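Side-chain contacts in ribonucleotide monophosphatase NagD (PDB 2C4N), which hydrolyses ribonucleoside 5'-phosphates to ribonucleosides and inorganic phosphate with the help of magnesium or another divalent metal ion: residues Val61-Pro64 against Asp65-Tyr69; Gly93-Ile96 against His97-Lys101; Gly223-Ser226 against Leu227-Asp231. All coordinates share one frame; numbering follows the deposited sequence.

Contact 1: residues Val61-Pro64 against Asp65-Tyr69; sequences VDVP and DSVFY
Pro-64 and Val-67 mark the two ends of a 3-10 turn, in which Val-67 N reaches back to Pro-64 O over 3.4 Å, a weak bond though a fairly straight one (163° at the hydrogen). The turn follows the extended residues Val-63 and Pro-64, and it leads directly into strand 68-70, the outermost strand of the six-stranded HAD core sheet within this chain. Val-67 and Phe-68 both come close to the same carbonyl oxygen. In Val-67, CG1 lies anti to the carbonyl carbon (chi1 -60°), which leaves CG2 between the backbone N and that carbon, pressed to within 3.1 Å of Pro-64 O. The other branch, CG1, meets Pro-64 CD at 4.1 Å, while CG2 also comes to 4.1 Å from Val-63 CB, so the two methyls touch two successive residues. At another corner of the proline ring, Ser-66 OG lies 3.6 Å from Pro-64 CB. Phe-68 adds the aromatic member. Val-63 runs across it at about a right angle, and its CG2 touches the ring atom CZ at 3.6 Å. One face of the ring carries Val-67 CG2, displaced toward the rim, and Asp-65 O lies at the edge, in the ring plane. Beyond the turn, Phe-68 packs on Leu-52 and makes an edge-to-face pair with Phe-56, both of helix 49-58. Val-63 and Pro-64 rest on Met-32 of helix 24-33, and Val-67 and Phe-68 lean on Leu-40 of strand 38-42, the neighbour of strand 68-70 in the sheet.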
# COMPACT_ATOMS: atom_id res chain seq x y z
N VAL A 61 -27.08 27.46 -17.93
CA VAL A 61 -27.68 27.21 -16.62
C VAL A 61 -27.40 28.40 -15.70
O VAL A 61 -26.25 28.72 -15.41
CB VAL A 61 -27.10 25.94 -15.95
CG1 VAL A 61 -27.83 25.67 -14.65
CG2 VAL A 61 -27.22 24.75 -16.90
N ASP A 62 -28.47 29.05 -15.25
CA ASP A 62 -28.31 30.22 -14.39
C ASP A 62 -28.55 29.98 -12.90
O ASP A 62 -29.66 29.61 -12.49
CB ASP A 62 -29.24 31.35 -14.85
CG ASP A 62 -28.97 31.78 -16.28
OD1 ASP A 62 -27.79 31.76 -16.69
OD2 ASP A 62 -29.93 32.15 -16.98
N VAL A 63 -27.51 30.18 -12.10
CA VAL A 63 -27.59 30.02 -10.65
C VAL A 63 -26.71 31.07 -9.99
O VAL A 63 -25.81 31.62 -10.62
CB VAL A 63 -27.11 28.61 -10.20
CG1 VAL A 63 -28.06 27.54 -10.71
CG2 VAL A 63 -25.70 28.35 -10.71
N PRO A 64 -26.97 31.38 -8.72
CA PRO A 64 -26.21 32.38 -7.95
C PRO A 64 -24.80 31.88 -7.61
O PRO A 64 -24.57 30.67 -7.51
CB PRO A 64 -27.05 32.56 -6.69
CG PRO A 64 -28.43 32.12 -7.11
CD PRO A 64 -28.15 30.93 -7.96
N ASP A 65 -23.87 32.82 -7.43
CA ASP A 65 -22.48 32.49 -7.06
C ASP A 65 -22.46 31.76 -5.73
O ASP A 65 -21.65 30.87 -5.49
CB ASP A 65 -21.67 33.78 -6.85
CG ASP A 65 -21.30 34.47 -8.13
OD1 ASP A 65 -21.94 34.19 -9.17
OD2 ASP A 65 -20.37 35.30 -8.09
N SER A 66 -23.37 32.18 -4.86
CA SER A 66 -23.49 31.67 -3.51
C SER A 66 -23.77 30.19 -3.32
O SER A 66 -23.49 29.64 -2.25
CB SER A 66 -24.56 32.45 -2.75
OG SER A 66 -25.84 32.23 -3.32
N VAL A 67 -24.33 29.52 -4.32
CA VAL A 67 -24.63 28.11 -4.16
C VAL A 67 -23.42 27.20 -4.30
O VAL A 67 -23.44 26.08 -3.80
CB VAL A 67 -25.73 27.62 -5.15
CG1 VAL A 67 -27.01 28.40 -4.92
CG2 VAL A 67 -25.26 27.75 -6.59
N PHE A 68 -22.36 27.68 -4.94
CA PHE A 68 -21.17 26.84 -5.13
C PHE A 68 -20.32 26.64 -3.88
O PHE A 68 -20.14 27.55 -3.07
CB PHE A 68 -20.29 27.40 -6.25
CG PHE A 68 -20.95 27.36 -7.59
CD1 PHE A 68 -21.58 28.50 -8.10
CD2 PHE A 68 -21.00 26.18 -8.32
CE1 PHE A 68 -22.26 28.44 -9.32
CE2 PHE A 68 -21.67 26.12 -9.53
CZ PHE A 68 -22.31 27.25 -10.03
N TYR A 69 -19.79 25.43 -3.74
CA TYR A 69 -18.92 25.10 -2.61
C TYR A 69 -17.85 24.17 -3.16
O TYR A 69 -18.14 23.06 -3.60
CB TYR A 69 -19.71 24.41 -1.50
CG TYR A 69 -19.04 24.47 -0.15
CD1 TYR A 69 -18.64 25.69 0.40
CD2 TYR A 69 -18.79 23.31 0.59
CE1 TYR A 69 -18.02 25.76 1.65
CE2 TYR A 69 -18.17 23.36 1.83
CZ TYR A 69 -17.78 24.59 2.36
OH TYR A 69 -17.17 24.65 3.59

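Contact 2: residues Gly93-Ile96 against His97-Lys101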
# COMPACT_ATOMS: atom_id res chain seq x y z
N GLY A 93 -4.40 30.66 -7.27
CA GLY A 93 -5.74 31.17 -7.51
C GLY A 93 -6.72 31.17 -6.36
O GLY A 93 -6.45 31.71 -5.29
N ALA A 94 -7.89 30.58 -6.62
CA ALA A 94 -8.99 30.50 -5.66
C ALA A 94 -8.59 30.16 -4.23
O ALA A 94 -8.95 30.87 -3.29
CB ALA A 94 -10.03 29.51 -6.16
N LEU A 95 -7.86 29.06 -4.06
CA LEU A 95 -7.43 28.63 -2.73
C LEU A 95 -6.65 29.72 -1.99
O LEU A 95 -6.88 29.98 -0.81
CB LEU A 95 -6.56 27.37 -2.83
CG LEU A 95 -5.97 26.87 -1.50
CD1 LEU A 95 -7.10 26.46 -0.55
CD2 LEU A 95 -5.04 25.68 -1.76
N ILE A 96 -5.71 30.35 -2.70
CA ILE A 96 -4.89 31.39 -2.10
C ILE A 96 -5.75 32.54 -1.57
O ILE A 96 -5.58 32.98 -0.43
CB ILE A 96 -3.87 31.96 -3.12
CG1 ILE A 96 -2.94 30.85 -3.62
CG2 ILE A 96 -3.06 33.09 -2.48
CD1 ILE A 96 -2.03 30.27 -2.55
N HIS A 97 -6.66 33.03 -2.40
CA HIS A 97 -7.52 34.13 -1.99
C HIS A 97 -8.41 33.75 -0.81
O HIS A 97 -8.61 34.55 0.10
CB HIS A 97 -8.39 34.58 -3.17
CG HIS A 97 -9.09 35.88 -2.93
ND1 HIS A 97 -8.41 37.07 -2.80
CD2 HIS A 97 -10.40 36.17 -2.75
CE1 HIS A 97 -9.27 38.04 -2.55
NE2 HIS A 97 -10.48 37.52 -2.51
N GLU A 98 -8.93 32.53 -0.83
CA GLU A 98 -9.77 32.05 0.26
C GLU A 98 -9.01 32.03 1.58
O GLU A 98 -9.54 32.40 2.61
CB GLU A 98 -10.30 30.64 -0.04
CG GLU A 98 -11.37 30.57 -1.12
CD GLU A 98 -12.67 31.22 -0.70
OE1 GLU A 98 -13.20 30.88 0.38
OE2 GLU A 98 -13.18 32.07 -1.46
N LEU A 99 -7.75 31.59 1.53
CA LEU A 99 -6.93 31.53 2.73
C LEU A 99 -6.65 32.93 3.29
O LEU A 99 -6.68 33.14 4.50
CB LEU A 99 -5.61 30.80 2.43
CG LEU A 99 -5.80 29.31 2.08
CD1 LEU A 99 -4.48 28.66 1.72
CD2 LEU A 99 -6.42 28.62 3.27
N TYR A 100 -6.37 33.88 2.40
CA TYR A 100 -6.12 35.25 2.83
C TYR A 100 -7.36 35.82 3.51
O TYR A 100 -7.26 36.52 4.51
CB TYR A 100 -5.72 36.13 1.64
CG TYR A 100 -4.24 36.06 1.31
CD1 TYR A 100 -3.79 35.73 0.04
CD2 TYR A 100 -3.29 36.29 2.30
CE1 TYR A 100 -2.43 35.62 -0.23
CE2 TYR A 100 -1.94 36.20 2.04
CZ TYR A 100 -1.52 35.86 0.78
OH TYR A 100 -0.17 35.73 0.54
N LYS A 101 -8.53 35.49 2.97
CA LYS A 101 -9.79 35.96 3.55
C LYS A 101 -10.07 35.27 4.89
O LYS A 101 -10.85 35.77 5.70
CB LYS A 101 -10.96 35.71 2.58
CG LYS A 101 -10.88 36.50 1.28
CD LYS A 101 -10.79 38.01 1.54
CE LYS A 101 -12.07 38.75 1.13
NZ LYS A 101 -13.27 38.32 1.90
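Ile-96 and Tyr-100, one helical turn apart, lie side by side and point the same way, with Ile-96 CG2 set 3.4 Å from Tyr-100 CE1. The isoleucine methyl is turned anti to the backbone N and beside the carbonyl carbon, which sets it alongside the tyrosine ring. The ring in turn keeps close to the backbone, its CD1 passing 3.3 Å from Ile-96 O, the same oxygen that receives Tyr-100 N. Leu-95 and Leu-99 repeat the spacing with a different posture: the two chains slant across one another, and Leu-95 CG faces Leu-99 CD1 at 4.0 Å. Here the later residue has CG beside its own backbone N (chi1 -66°), a setting that drops CG to 3.2 Å from Leu-95 O. These pairs sit on helix 94-101, the middle element of a beta-alpha-beta crossover from strand 86-90 to strand 105-116 in the smaller, four-stranded parallel sheet, consistent with the cap domain of C2-type HAD phosphatases. Leu-95, Ile-96 and Leu-99 all meet Val-89 of strand 86-90, while Ile-96 and Tyr-100 share Ile-106 of strand 105-116. Gly-93 is the N-cap, and its carbonyl takes His-97 N nearly along the C=O axis, opening a run of regular i to i+4 bonds. In Glu-98, CG rests 3.3 Å from Ala-94 O, and the side chain goes on to touch Met-73 and Ala-76 of helix 71-80. On the exposed flank, Lys-101 CG lies 3.8 Å above the plane of the His-97 ring, offset toward its rim.

Contact 3: residues Gly223-Ser226 against Leu227-Asp231; sequences GVSS and LDDID
Ser-226 and Asp-229 close a 3-10 turn in the loop between strands 216-220 and 239-241 of the HAD core: Ser-226 N gives a nearly straight bond (172°) to Asp-229 OD2 at 2.9 Å, while Asp-229 N returns to the backbone Ser-226 O. Neither acceptor is met in its plane; the serine N-H comes from above the carboxylate, 38° out of it. With its CG beside its own backbone N (chi1 -71°), the aspartate folds back over the turn, and CB comes to 3.1 Å from Ser-226 O. A water at 2.8 Å from Ser-225 OG gives a weak bond to Asp-229 OD2. Replacing the aspartate by an alanine removes the carboxylate and would probably leave Ser-226 N and this water without their acceptor. Nearby, Ser-225 OG bonds to Leu-203 N and Val-224 N to OD2 of the magnesium ligand Asp-201, while Asp-229 packs on Leu-203. Against this close-knit part, the solvent side is looser. Asp-228 is exposed, and there a single bond ties side chain to side chain: Ser-226 OG donates to Asp-228 OD1 over 2.9 Å, entering from above the carboxylate plane.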
# COMPACT_ATOMS: atom_id res chain seq x y z
N GLY A 223 -22.42 9.89 -15.13
CA GLY A 223 -21.00 10.12 -14.96
C GLY A 223 -20.10 8.90 -14.78
O GLY A 223 -20.20 7.93 -15.53
N VAL A 224 -19.24 8.95 -13.77
CA VAL A 224 -18.29 7.88 -13.49
C VAL A 224 -18.86 6.50 -13.21
O VAL A 224 -18.52 5.54 -13.89
CB VAL A 224 -17.37 8.27 -12.30
CG1 VAL A 224 -16.44 7.11 -11.96
CG2 VAL A 224 -16.57 9.51 -12.64
N SER A 225 -19.71 6.40 -12.20
CA SER A 225 -20.28 5.10 -11.83
C SER A 225 -21.37 4.58 -12.75
O SER A 225 -22.14 5.35 -13.34
CB SER A 225 -20.82 5.16 -10.40
OG SER A 225 -19.76 5.33 -9.47
N SER A 226 -21.44 3.26 -12.86
CA SER A 226 -22.45 2.61 -13.68
C SER A 226 -23.33 1.75 -12.78
O SER A 226 -22.94 1.39 -11.66
CB SER A 226 -21.80 1.74 -14.75
OG SER A 226 -21.06 0.69 -14.16
N LEU A 227 -24.52 1.43 -13.26
CA LEU A 227 -25.47 0.66 -12.48
C LEU A 227 -24.96 -0.65 -11.88
O LEU A 227 -25.24 -0.95 -10.72
CB LEU A 227 -26.73 0.40 -13.31
CG LEU A 227 -27.89 -0.27 -12.56
CD1 LEU A 227 -28.25 0.58 -11.35
CD2 LEU A 227 -29.09 -0.45 -13.48
N ASP A 228 -24.22 -1.43 -12.66
CA ASP A 228 -23.73 -2.70 -12.14
C ASP A 228 -22.71 -2.54 -11.01
O ASP A 228 -22.40 -3.50 -10.32
CB ASP A 228 -23.14 -3.56 -13.26
CG ASP A 228 -21.97 -2.91 -13.97
OD1 ASP A 228 -21.27 -2.09 -13.35
OD2 ASP A 228 -21.75 -3.24 -15.15
N ASP A 229 -22.21 -1.32 -10.82
CA ASP A 229 -21.23 -1.08 -9.76
C ASP A 229 -21.83 -1.19 -8.36
O ASP A 229 -21.10 -1.30 -7.38
CB ASP A 229 -20.58 0.31 -9.91
CG ASP A 229 -19.64 0.40 -11.09
OD1 ASP A 229 -19.01 -0.62 -11.43
OD2 ASP A 229 -19.50 1.51 -11.66
N ILE A 230 -23.16 -1.16 -8.25
CA ILE A 230 -23.81 -1.23 -6.94
C ILE A 230 -24.05 -2.65 -6.42
O ILE A 230 -24.28 -2.84 -5.22
CB ILE A 230 -25.18 -0.50 -6.93
CG1 ILE A 230 -26.22 -1.33 -7.68
CG2 ILE A 230 -25.04 0.89 -7.57
CD1 ILE A 230 -27.67 -0.98 -7.32
N ASP A 231 -23.97 -3.63 -7.31
CA ASP A 231 -24.23 -5.02 -6.93
C ASP A 231 -23.38 -5.50 -5.76
O ASP A 231 -23.91 -6.01 -4.77
CB ASP A 231 -24.00 -5.95 -8.14
CG ASP A 231 -24.88 -5.59 -9.34
OD1 ASP A 231 -25.91 -4.91 -9.14
OD2 ASP A 231 -24.54 -5.99 -10.47
O HOH W 1 -17.95 3.25 -9.44

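In the fold
Along the chain the three contacts come strictly in series, each a continuous stretch of nine residues. Contacts 1 and 3 both border the six-stranded parallel HAD core sheet: contact 1 leads into strand 68-70 at one edge, and contact 3 occupies the loop between strand 216-220 and strand 239-241 at the other, their centres about 28 Å apart. Contact 2 lies on helix 94-101 beside the separate four-stranded sheet, its centre about 19 Å from that of contact 1 and about 35 Å from that of contact 3, on the opposite side of the chain's centre from the latter. None touches another. Contacts 1 and 3 thus flank the metal-binding core, whereas contact 2 belongs to the probable cap.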